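PDB 4H6X: thiazoline oxidase/subtilisin-like protease from Prochloron didemni, which probably acts as the subtilisin-like protease of patellamide maturation, cutting the precursor peptide and transamidating the released segment into a macrocycle. Local coordinates for residues A21-Q26 with S284-S289; S78-G83 with L106-C111; A92-A95 with T100-R103; I135-D140 with A157-L162. All blocks are in the same frame, centred on the assembly; numbering follows the deposited sequence.

Contact 1 (A21-Q26 with S284-S289)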
loop_
_atom_site.group_PDB
_atom_site.type_symbol
_atom_site.label_atom_id
_atom_site.label_comp_id
_atom_site.label_asym_id
_atom_site.label_seq_id
_atom_site.Cartn_x
_atom_site.Cartn_y
_atom_site.Cartn_z
ATOM N N ALA A 21 4.958 15.672 6.561
ATOM C CA ALA A 21 5.052 16.927 5.821
ATOM C C ALA A 21 6.519 17.270 5.517
ATOM O O ALA A 21 6.856 17.591 4.369
ATOM C CB ALA A 21 4.359 18.058 6.576
ATOM N N ASP A 22 7.378 17.163 6.536
ATOM C CA ASP A 22 8.828 17.410 6.390
ATOM C C ASP A 22 9.503 16.465 5.390
ATOM O O ASP A 22 10.365 16.881 4.615
ATOM C CB ASP A 22 9.556 17.333 7.748
ATOM C CG ASP A 22 9.163 18.468 8.709
ATOM O OD1 ASP A 22 8.927 19.607 8.247
ATOM O OD2 ASP A 22 9.099 18.216 9.939
ATOM N N LEU A 23 9.132 15.188 5.418
ATOM C CA LEU A 23 9.674 14.251 4.436
ATOM C C LEU A 23 9.154 14.629 3.051
ATOM O O LEU A 23 9.936 14.670 2.087
ATOM C CB LEU A 23 9.362 12.794 4.806
ATOM C CG LEU A 23 9.766 11.628 3.876
ATOM C CD1 LEU A 23 11.242 11.623 3.473
ATOM C CD2 LEU A 23 9.392 10.317 4.545
ATOM N N HIS A 24 7.858 14.951 2.952
ATOM C CA HIS A 24 7.295 15.426 1.663
ATOM C C HIS A 24 8.024 16.669 1.147
ATOM O O HIS A 24 8.235 16.823 -0.062
ATOM C CB HIS A 24 5.790 15.699 1.738
ATOM C CG HIS A 24 4.932 14.485 1.529
ATOM N ND1 HIS A 24 5.352 13.383 0.814
ATOM C CD2 HIS A 24 3.664 14.217 1.918
ATOM C CE1 HIS A 24 4.385 12.481 0.794
ATOM N NE2 HIS A 24 3.351 12.962 1.456
ATOM N N ASN A 25 8.437 17.537 2.073
ATOM C CA ASN A 25 9.195 18.737 1.701
ATOM C C ASN A 25 10.512 18.418 1.027
ATOM O O ASN A 25 11.025 19.231 0.263
ATOM C CB ASN A 25 9.430 19.638 2.915
ATOM C CG ASN A 25 8.157 20.296 3.397
ATOM O OD1 ASN A 25 7.130 20.256 2.714
ATOM N ND2 ASN A 25 8.210 20.899 4.576
ATOM N N GLN A 26 11.048 17.233 1.312
ATOM C CA GLN A 26 12.327 16.788 0.748
ATOM C C GLN A 26 12.164 15.918 -0.511
ATOM O O GLN A 26 12.953 16.034 -1.458
ATOM C CB GLN A 26 13.134 16.044 1.811
ATOM C CG GLN A 26 13.352 16.857 3.076
ATOM C CD GLN A 26 14.450 16.300 3.956
ATOM O OE1 GLN A 26 15.551 16.023 3.491
ATOM N NE2 GLN A 26 14.157 16.143 5.239
ATOM N N SER A 284 8.171 4.016 3.149
ATOM C CA SER A 284 9.367 3.251 2.810
ATOM C C SER A 284 9.935 3.662 1.466
ATOM O O SER A 284 11.148 3.805 1.323
ATOM C CB SER A 284 9.070 1.746 2.836
ATOM O OG SER A 284 8.688 1.334 4.139
ATOM N N ALA A 285 9.069 3.864 0.478
ATOM C CA ALA A 285 9.521 4.316 -0.846
ATOM C C ALA A 285 10.103 5.744 -0.825
ATOM O O ALA A 285 11.090 6.038 -1.511
ATOM C CB ALA A 285 8.384 4.235 -1.849
ATOM N N LEU A 286 9.475 6.632 -0.064
ATOM C CA LEU A 286 10.042 7.967 0.134
ATOM C C LEU A 286 11.456 7.900 0.754
ATOM O O LEU A 286 12.371 8.617 0.326
ATOM C CB LEU A 286 9.109 8.825 0.999
ATOM C CG LEU A 286 7.750 9.297 0.441
ATOM C CD1 LEU A 286 7.086 10.245 1.431
ATOM C CD2 LEU A 286 7.852 9.969 -0.922
ATOM N N LEU A 287 11.640 7.032 1.744
ATOM C CA LEU A 287 12.944 6.921 2.421
ATOM C C LEU A 287 13.996 6.359 1.481
ATOM O O LEU A 287 15.136 6.829 1.467
ATOM C CB LEU A 287 12.850 6.098 3.709
ATOM C CG LEU A 287 11.987 6.687 4.832
ATOM C CD1 LEU A 287 11.752 5.660 5.938
ATOM C CD2 LEU A 287 12.574 7.984 5.398
ATOM N N MET A 288 13.599 5.373 0.671
ATOM C CA MET A 288 14.445 4.868 -0.400
ATOM C C MET A 288 14.726 5.943 -1.458
ATOM O O MET A 288 15.842 6.023 -1.978
ATOM C CB MET A 288 13.821 3.635 -1.081
ATOM C CG MET A 288 13.685 2.401 -0.213
ATOM S SD MET A 288 13.013 1.038 -1.201
ATOM C CE MET A 288 13.073 -0.266 0.029
ATOM N N SER A 289 13.726 6.755 -1.788
ATOM C CA SER A 289 13.931 7.854 -2.740
ATOM C C SER A 289 15.032 8.820 -2.276
ATOM O O SER A 289 15.827 9.320 -3.079
ATOM C CB SER A 289 12.621 8.605 -2.972
ATOM O OG SER A 289 11.671 7.728 -3.542
#

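Contact 2 (S78-G83 with L106-C111)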
loop_
_atom_site.group_PDB
_atom_site.type_symbol
_atom_site.label_atom_id
_atom_site.label_comp_id
_atom_site.label_asym_id
_atom_site.label_seq_id
_atom_site.Cartn_x
_atom_site.Cartn_y
_atom_site.Cartn_z
ATOM N N SER A 78 -22.935 1.456 -4.090
ATOM C CA SER A 78 -24.208 1.846 -3.465
ATOM C C SER A 78 -24.430 1.123 -2.144
ATOM O O SER A 78 -24.801 1.745 -1.145
ATOM C CB SER A 78 -25.406 1.600 -4.406
ATOM O OG SER A 78 -26.610 1.573 -3.651
ATOM N N ILE A 79 -24.190 -0.184 -2.139
ATOM C CA ILE A 79 -24.270 -0.990 -0.916
ATOM C C ILE A 79 -23.302 -0.498 0.178
ATOM O O ILE A 79 -23.675 -0.428 1.351
ATOM C CB ILE A 79 -24.067 -2.493 -1.225
ATOM C CG1 ILE A 79 -25.273 -3.021 -2.021
ATOM C CG2 ILE A 79 -23.895 -3.313 0.046
ATOM C CD1 ILE A 79 -25.023 -4.317 -2.770
ATOM N N ARG A 80 -22.075 -0.140 -0.206
ATOM C CA ARG A 80 -21.118 0.425 0.753
ATOM C C ARG A 80 -21.619 1.776 1.282
ATOM O O ARG A 80 -21.631 2.005 2.487
ATOM C CB ARG A 80 -19.745 0.598 0.110
ATOM C CG ARG A 80 -18.757 1.392 0.951
ATOM C CD ARG A 80 -17.629 1.884 0.066
ATOM N NE ARG A 80 -16.609 0.871 -0.036
ATOM C CZ ARG A 80 -15.762 0.705 -1.050
ATOM N NH1 ARG A 80 -15.791 1.461 -2.145
ATOM N NH2 ARG A 80 -14.889 -0.274 -0.949
ATOM N N ASP A 81 -22.020 2.656 0.369
ATOM C CA ASP A 81 -22.553 3.984 0.719
ATOM C C ASP A 81 -23.762 3.933 1.667
ATOM O O ASP A 81 -23.957 4.843 2.467
ATOM C CB ASP A 81 -22.871 4.785 -0.543
ATOM C CG ASP A 81 -21.614 5.186 -1.315
ATOM O OD1 ASP A 81 -20.487 5.024 -0.783
ATOM O OD2 ASP A 81 -21.752 5.679 -2.458
ATOM N N GLN A 82 -24.545 2.858 1.577
ATOM C CA GLN A 82 -25.699 2.630 2.437
ATOM C C GLN A 82 -25.299 2.232 3.842
ATOM O O GLN A 82 -26.087 2.371 4.777
ATOM C CB GLN A 82 -26.583 1.529 1.864
ATOM C CG GLN A 82 -27.366 1.934 0.620
ATOM C CD GLN A 82 -28.136 0.766 0.060
ATOM O OE1 GLN A 82 -28.833 0.065 0.796
ATOM N NE2 GLN A 82 -27.980 0.517 -1.230
ATOM N N GLY A 83 -24.089 1.700 3.985
ATOM C CA GLY A 83 -23.567 1.334 5.295
ATOM C C GLY A 83 -24.118 0.023 5.804
ATOM O O GLY A 83 -24.133 -0.215 7.009
ATOM N N LEU A 106 -11.606 -7.210 -4.478
ATOM C CA LEU A 106 -10.163 -7.168 -4.794
ATOM C C LEU A 106 -9.784 -5.996 -5.685
ATOM O O LEU A 106 -8.761 -5.333 -5.452
ATOM C CB LEU A 106 -9.708 -8.479 -5.449
ATOM C CG LEU A 106 -8.241 -8.847 -5.197
ATOM C CD1 LEU A 106 -8.036 -9.242 -3.743
ATOM C CD2 LEU A 106 -7.787 -9.967 -6.128
ATOM N N ASN A 107 -10.587 -5.735 -6.717
ATOM C CA ASN A 107 -10.262 -4.648 -7.643
ATOM C C ASN A 107 -10.483 -3.293 -7.000
ATOM O O ASN A 107 -9.711 -2.350 -7.224
ATOM C CB ASN A 107 -11.068 -4.759 -8.933
ATOM C CG ASN A 107 -10.755 -6.024 -9.702
ATOM O OD1 ASN A 107 -9.705 -6.643 -9.503
ATOM N ND2 ASN A 107 -11.667 -6.420 -10.591
ATOM N N ASP A 108 -11.535 -3.212 -6.187
ATOM C CA ASP A 108 -11.829 -1.997 -5.439
ATOM C C ASP A 108 -10.655 -1.691 -4.491
ATOM O O ASP A 108 -10.196 -0.552 -4.395
ATOM C CB ASP A 108 -13.125 -2.182 -4.642
ATOM C CG ASP A 108 -13.449 -0.994 -3.771
ATOM O OD1 ASP A 108 -14.042 -0.038 -4.297
ATOM O OD2 ASP A 108 -13.119 -1.023 -2.565
ATOM N N HIS A 109 -10.183 -2.732 -3.812
ATOM C CA HIS A 109 -9.068 -2.633 -2.867
ATOM C C HIS A 109 -7.789 -2.150 -3.576
ATOM O O HIS A 109 -7.076 -1.269 -3.085
ATOM C CB HIS A 109 -8.877 -4.003 -2.214
ATOM C CG HIS A 109 -7.899 -4.010 -1.091
ATOM N ND1 HIS A 109 -6.548 -4.203 -1.283
ATOM C CD2 HIS A 109 -8.077 -3.873 0.244
ATOM C CE1 HIS A 109 -5.931 -4.165 -0.116
ATOM N NE2 HIS A 109 -6.838 -3.960 0.824
ATOM N N ALA A 110 -7.530 -2.709 -4.757
ATOM C CA ALA A 110 -6.427 -2.296 -5.603
ATOM C C ALA A 110 -6.489 -0.812 -5.961
ATOM O O ALA A 110 -5.464 -0.144 -5.950
ATOM C CB ALA A 110 -6.385 -3.137 -6.874
ATOM N N CYS A 111 -7.680 -0.300 -6.290
ATOM C CA CYS A 111 -7.794 1.133 -6.630
ATOM C C CYS A 111 -7.408 1.989 -5.447
ATOM O O CYS A 111 -6.711 2.986 -5.600
ATOM C CB CYS A 111 -9.209 1.533 -7.046
ATOM S SG CYS A 111 -9.749 0.897 -8.641
#

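Contact 3 (A92-A95 with T100-R103)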
loop_
_atom_site.group_PDB
_atom_site.type_symbol
_atom_site.label_atom_id
_atom_site.label_comp_id
_atom_site.label_asym_id
_atom_site.label_seq_id
_atom_site.Cartn_x
_atom_site.Cartn_y
_atom_site.Cartn_z
ATOM N N ALA A 92 -27.458 -8.451 0.266
ATOM C CA ALA A 92 -27.584 -7.431 -0.770
ATOM C C ALA A 92 -26.601 -7.650 -1.924
ATOM O O ALA A 92 -26.965 -7.465 -3.079
ATOM C CB ALA A 92 -27.398 -6.045 -0.175
ATOM N N LEU A 93 -25.358 -8.032 -1.606
ATOM C CA LEU A 93 -24.339 -8.332 -2.626
ATOM C C LEU A 93 -24.747 -9.523 -3.463
ATOM O O LEU A 93 -24.612 -9.512 -4.697
ATOM C CB LEU A 93 -22.975 -8.622 -1.976
ATOM C CG LEU A 93 -22.267 -7.440 -1.320
ATOM C CD1 LEU A 93 -21.225 -7.939 -0.331
ATOM C CD2 LEU A 93 -21.661 -6.529 -2.377
ATOM N N GLU A 94 -25.242 -10.550 -2.773
ATOM C CA GLU A 94 -25.711 -11.781 -3.406
ATOM C C GLU A 94 -26.937 -11.536 -4.287
ATOM O O GLU A 94 -27.105 -12.181 -5.316
ATOM C CB GLU A 94 -26.015 -12.840 -2.340
ATOM C CG GLU A 94 -26.253 -14.251 -2.874
ATOM C CD GLU A 94 -25.033 -14.872 -3.546
ATOM O OE1 GLU A 94 -23.899 -14.383 -3.354
ATOM O OE2 GLU A 94 -25.213 -15.865 -4.276
ATOM N N ALA A 95 -27.781 -10.593 -3.878
ATOM C CA ALA A 95 -28.987 -10.252 -4.630
ATOM C C ALA A 95 -28.686 -9.593 -5.988
ATOM O O ALA A 95 -29.447 -9.752 -6.939
ATOM C CB ALA A 95 -29.896 -9.360 -3.785
ATOM N N THR A 100 -19.776 -11.459 -9.308
ATOM C CA THR A 100 -18.649 -10.538 -9.463
ATOM C C THR A 100 -18.198 -9.857 -8.163
ATOM O O THR A 100 -17.177 -9.168 -8.148
ATOM C CB THR A 100 -18.971 -9.455 -10.502
ATOM O OG1 THR A 100 -20.215 -8.851 -10.145
ATOM C CG2 THR A 100 -19.054 -10.068 -11.940
ATOM N N LYS A 101 -18.951 -10.048 -7.090
ATOM C CA LYS A 101 -18.660 -9.398 -5.807
ATOM C C LYS A 101 -17.243 -9.657 -5.273
ATOM O O LYS A 101 -16.627 -8.753 -4.711
ATOM C CB LYS A 101 -19.685 -9.801 -4.746
ATOM C CG LYS A 101 -19.641 -11.271 -4.341
ATOM C CD LYS A 101 -20.661 -11.569 -3.248
ATOM C CE LYS A 101 -20.627 -13.027 -2.831
ATOM N NZ LYS A 101 -21.472 -13.288 -1.625
ATOM N N ASP A 102 -16.751 -10.890 -5.425
ATOM C CA ASP A 102 -15.448 -11.277 -4.878
ATOM C C ASP A 102 -14.330 -10.551 -5.620
ATOM O O ASP A 102 -13.446 -9.961 -4.991
ATOM C CB ASP A 102 -15.229 -12.791 -4.969
ATOM C CG ASP A 102 -16.178 -13.577 -4.093
ATOM O OD1 ASP A 102 -16.371 -13.202 -2.918
ATOM O OD2 ASP A 102 -16.724 -14.593 -4.585
ATOM N N ARG A 103 -14.398 -10.566 -6.951
ATOM C CA ARG A 103 -13.433 -9.838 -7.784
ATOM C C ARG A 103 -13.532 -8.341 -7.555
ATOM O O ARG A 103 -12.523 -7.641 -7.594
ATOM C CB ARG A 103 -13.641 -10.118 -9.275
ATOM C CG ARG A 103 -13.361 -11.553 -9.703
ATOM C CD ARG A 103 -13.724 -11.741 -11.176
ATOM N NE ARG A 103 -12.969 -10.830 -12.026
ATOM C CZ ARG A 103 -13.369 -10.379 -13.214
ATOM N NH1 ARG A 103 -14.539 -10.741 -13.714
ATOM N NH2 ARG A 103 -12.586 -9.558 -13.903
#

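Contact 4 (I135-D140 with A157-L162)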
loop_
_atom_site.group_PDB
_atom_site.type_symbol
_atom_site.label_atom_id
_atom_site.label_comp_id
_atom_site.label_asym_id
_atom_site.label_seq_id
_atom_site.Cartn_x
_atom_site.Cartn_y
_atom_site.Cartn_z
ATOM N N ILE A 135 4.180 -0.577 -10.462
ATOM C CA ILE A 135 3.659 -1.661 -11.305
ATOM C C ILE A 135 2.571 -2.402 -10.536
ATOM O O ILE A 135 2.824 -2.963 -9.463
ATOM C CB ILE A 135 4.759 -2.666 -11.718
ATOM C CG1 ILE A 135 5.827 -1.961 -12.574
ATOM C CG2 ILE A 135 4.155 -3.882 -12.455
ATOM C CD1 ILE A 135 7.095 -2.783 -12.813
ATOM N N ASN A 136 1.351 -2.365 -11.065
ATOM C CA ASN A 136 0.289 -3.218 -10.561
ATOM C C ASN A 136 0.369 -4.598 -11.206
ATOM O O ASN A 136 0.479 -4.714 -12.430
ATOM C CB ASN A 136 -1.080 -2.581 -10.820
ATOM C CG ASN A 136 -1.417 -1.484 -9.819
ATOM O OD1 ASN A 136 -1.817 -1.762 -8.681
ATOM N ND2 ASN A 136 -1.290 -0.241 -10.241
ATOM N N MET A 137 0.322 -5.644 -10.389
ATOM C CA MET A 137 0.257 -7.014 -10.903
ATOM C C MET A 137 -1.083 -7.629 -10.476
ATOM O O MET A 137 -1.170 -8.279 -9.418
ATOM C CB MET A 137 1.435 -7.843 -10.381
ATOM C CG MET A 137 1.551 -9.226 -11.019
ATOM S SD MET A 137 2.779 -10.294 -10.221
ATOM C CE MET A 137 4.252 -9.319 -10.469
ATOM N N PRO A 138 -2.149 -7.399 -11.273
ATOM C CA PRO A 138 -3.494 -7.780 -10.806
ATOM C C PRO A 138 -3.673 -9.285 -10.680
ATOM O O PRO A 138 -3.174 -10.032 -11.518
ATOM C CB PRO A 138 -4.414 -7.248 -11.915
ATOM C CG PRO A 138 -3.630 -6.148 -12.551
ATOM C CD PRO A 138 -2.209 -6.666 -12.546
ATOM N N GLN A 139 -4.418 -9.700 -9.656
ATOM C CA GLN A 139 -4.625 -11.102 -9.322
ATOM C C GLN A 139 -6.100 -11.541 -9.437
ATOM O O GLN A 139 -6.443 -12.681 -9.091
ATOM C CB GLN A 139 -4.149 -11.366 -7.882
ATOM C CG GLN A 139 -2.698 -10.979 -7.591
ATOM C CD GLN A 139 -1.710 -11.755 -8.445
ATOM O OE1 GLN A 139 -1.867 -12.959 -8.656
ATOM N NE2 GLN A 139 -0.706 -11.065 -8.963
ATOM N N ASP A 140 -6.982 -10.657 -9.892
ATOM C CA ASP A 140 -8.428 -10.940 -9.730
ATOM C C ASP A 140 -8.926 -12.084 -10.621
ATOM O O ASP A 140 -9.970 -12.717 -10.329
ATOM C CB ASP A 140 -9.280 -9.677 -9.895
ATOM C CG ASP A 140 -9.220 -9.107 -11.290
ATOM O OD1 ASP A 140 -8.089 -8.800 -11.758
ATOM O OD2 ASP A 140 -10.313 -8.955 -11.906
ATOM N N ALA A 157 3.703 -16.978 -4.513
ATOM C CA ALA A 157 5.129 -17.239 -4.747
ATOM C C ALA A 157 5.523 -16.898 -6.189
ATOM O O ALA A 157 6.516 -16.225 -6.434
ATOM C CB ALA A 157 5.465 -18.693 -4.436
ATOM N N ARG A 158 4.736 -17.387 -7.139
ATOM C CA ARG A 158 4.969 -17.084 -8.554
ATOM C C ARG A 158 4.911 -15.567 -8.827
ATOM O O ARG A 158 5.725 -15.030 -9.578
ATOM C CB ARG A 158 3.959 -17.845 -9.412
ATOM C CG ARG A 158 4.096 -19.362 -9.298
ATOM C CD ARG A 158 3.090 -20.079 -10.201
ATOM N NE ARG A 158 3.473 -20.038 -11.621
ATOM C CZ ARG A 158 2.799 -20.656 -12.601
ATOM N NH1 ARG A 158 1.684 -21.350 -12.332
ATOM N NH2 ARG A 158 3.241 -20.584 -13.851
ATOM N N ALA A 159 3.931 -14.894 -8.230
ATOM C CA ALA A 159 3.819 -13.434 -8.350
ATOM C C ALA A 159 5.062 -12.689 -7.825
ATOM O O ALA A 159 5.522 -11.720 -8.433
ATOM C CB ALA A 159 2.563 -12.946 -7.651
ATOM N N ILE A 160 5.573 -13.132 -6.679
ATOM C CA ILE A 160 6.755 -12.516 -6.058
ATOM C C ILE A 160 7.990 -12.709 -6.958
ATOM O O ILE A 160 8.713 -11.740 -7.203
ATOM C CB ILE A 160 6.956 -13.021 -4.609
ATOM C CG1 ILE A 160 5.891 -12.396 -3.698
ATOM C CG2 ILE A 160 8.356 -12.690 -4.065
ATOM C CD1 ILE A 160 5.725 -13.110 -2.360
ATOM N N ASP A 161 8.199 -13.932 -7.482
ATOM C CA ASP A 161 9.330 -14.184 -8.394
ATOM C C ASP A 161 9.228 -13.263 -9.582
ATOM O O ASP A 161 10.237 -12.733 -10.024
ATOM C CB ASP A 161 9.395 -15.642 -8.904
ATOM C CG ASP A 161 9.841 -16.615 -7.840
ATOM O OD1 ASP A 161 10.630 -16.209 -6.960
ATOM O OD2 ASP A 161 9.382 -17.777 -7.872
ATOM N N LEU A 162 8.013 -13.099 -10.130
ATOM C CA LEU A 162 7.828 -12.164 -11.238
ATOM C C LEU A 162 8.123 -10.707 -10.823
ATOM O O LEU A 162 8.800 -9.979 -11.538
ATOM C CB LEU A 162 6.412 -12.272 -11.841
ATOM C CG LEU A 162 6.133 -11.380 -13.070
ATOM C CD1 LEU A 162 7.169 -11.587 -14.182
ATOM C CD2 LEU A 162 4.720 -11.645 -13.580
#

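Contact 1 (A21-Q26 with S284-S289)
Leu23 and Leu286 pack the short N-terminal helix 20-26 against helix 273-293, the long helix that in subtilases begins at the catalytic serine. The helix axes come no nearer than 10.5 Å and are turned 43° from parallel, a wide separation bridged by branched side chains. Leu23 makes the main reach across: with CG anti to its backbone N (chi1 177°), it stretches over so that CD2 touches Leu286 CB at 3.9 Å. The same methyl meets Leu287 CD2 at 4.0 Å and thus touches two successive leucines. Leu286 returns the contact through CD1, which lies 3.9 Å from Leu23 CG and approaches the ring of His24 obliquely. Leucine suits these buried places because it fills space without polar groups to satisfy. With an alanine in place of Leu23, Leu286 CB and Leu287 CD2 would probably lose their apolar cover and the two helices a main tie. Met336 of helix 332-340 also touches Leu23 and Leu287, making this a three-helix junction. One turn past Ala285, Ser289 turns its hydroxyl back on its own helix: Ser289 OG donates to Ala285 O at 2.7 Å, from the face opposite that used by Ser289 N.

Contact 2 (S78-G83 with L106-C111)
Arg80 and Asp108 form an end-on salt bridge between helix 70-82 and helix 101-118. Arg80 uses both terminal nitrogens, one for each carboxylate oxygen. Arg80 NH2 donates to Asp108 OD2 at a short 2.5 Å, nearly straight at 164°. Arg80 NH1 donates to Asp108 OD1 at 3.2 Å, a little more bent at 152°. Both oxygens lie near the guanidinium plane, but the two flat groups are twisted 43° apart, so OD2 is met from above the carboxylate plane while OD1 is met on its syn side. The nearest CA atoms, those of Arg80 and Asp108, are 11.4 Å apart, a span that arginine's length can cover; the two side chains reach out from opposite directions, each with CG anti to its backbone N. Gln261 touches both residues, and Val268 and Leu270 line the arginine. A leucine in place of Arg80 would probably leave the carboxylate of the buried Asp108 without its counter-charge and remove one of the ties between the two helices.

Other polar groups are also matched. Gln82 NE2 donates to Ser78 OG at 3.0 Å, one turn back, just before Gly83 closes helix 70-82 in a Schellman motif, whose positive phi favours glycine. On the other helix, Asn107 accepts from Asp41 N through OD1 and donates through ND2 to Tyr73 OH and Asp140 OD2. His109 is hydrogen-bonded through NE2 to Ser274 OG and through ND1 to Asp39 OD2. The salt bridge thus sits on Asp108, next in sequence to His109, the histidine of what is probably the Ser-His-Asp catalytic triad of a subtilase.

Contact 3 (A92-A95 with T100-R103)
Lys101 reaches from the first turn of helix 101-118 back to the end of helix 87-96, meeting Leu93 with its aliphatic part and Glu94 with its ammonium group. The apolar share is carried by the middle of the lysine chain: Lys101 CD lies 4.0 Å from Leu93 CB. Leu93 itself is buried, its side chain packing on Phe76 and Ile79 of helix 70-82, so the lysine methylenes lie at the outer margin of that cluster.

The charged share is a salt bridge. Lys101 NZ donates to Glu94 OE1 at 3.2 Å, meeting the oxygen nearly along its C-O axis, and Lys101 CE follows at 3.6 Å from the same atom. Torsions make the meeting possible on both sides. Lys101 places CG between its backbone N and carbonyl carbon (chi1 66°) and then runs fully extended, whereas Glu94 points its CB away and bends at chi2 (64°), which brings the carboxylate round to the lysine.

A lysine near a helix start and a glutamate near a helix end each carry the sign of charge that the local helix dipole would tend to disfavour, and pairing them probably offsets part of that cost. Because Glu94 is exposed, the bridge is likely to be modest in strength, with the methylene packing sharing the work of holding the turn between the helices.

Contact 4 (I135-D140 with A157-L162)
Met137, on strand 133-138, packs on Ala159 and Leu162 of helix 154-165 in a buried sheet-to-helix contact. It belongs to the crossover that leads from this strand through the helix to strand 170-173, parallel to it in the central sheet. The CG of Met137 stands anti to the backbone N (chi1 -172°), carrying the chain straight out from the sheet, and a bend at chi3 (-60°) swings the methyl along the helix surface. Met137 SD touches Ala159 CB at 3.7 Å, while CE comes 3.4 Å from Ala159 O and 3.8 Å from Leu162 CG. Ala159 and Leu162 are three residues apart and so share one helix face; the small alanine lets the sulfur approach the backbone, and the leucine fills the space beside the methyl. Methionine's unbranched, flexible chain suits such a seat.

Gln139 adds a lesser touch, with NE2 4.0 Å from Ala159 CB. Its amide is fixed from both ends: NE2 donates to Met137 O at 2.9 Å, coming from well above the carbonyl plane, and OE1 accepts from Asn155 ND2. Both ends of this buried amide thus have a polar partner beside the apolar Ala159.

Backbone bonds tie strand 133-138 to strand 34-39, whose Val36 also touches Met137. On the far side of the helix, Ile160 points away from the strand and packs on Leu188, Ile192 and Cys195 of helix 187-197, which lies alongside helix 154-165.

Contact 3 falls between the two segments of contact 2, contact 4 follows both, and contact 1 spans them all, bringing the N-terminal helix to helix 273-293. Contacts 2 and 3 share helix 101-118; their centres are about 11 Å apart, and Ile79 of one packs on the backbone of Ala92 and Leu93 of the other. Contact 4, with its centre about 22 Å from that of contact 2, joins them through Asp140, which probably accepts a hydrogen bond from Asn107 and is salt-bridged to Arg103. Contact 1 touches none of the others and lies about 39 Å from contact 3, centre to centre. Together the contacts tie helices to one another and to the parallel sheet, and contact 2 includes the histidine of the probable catalytic triad.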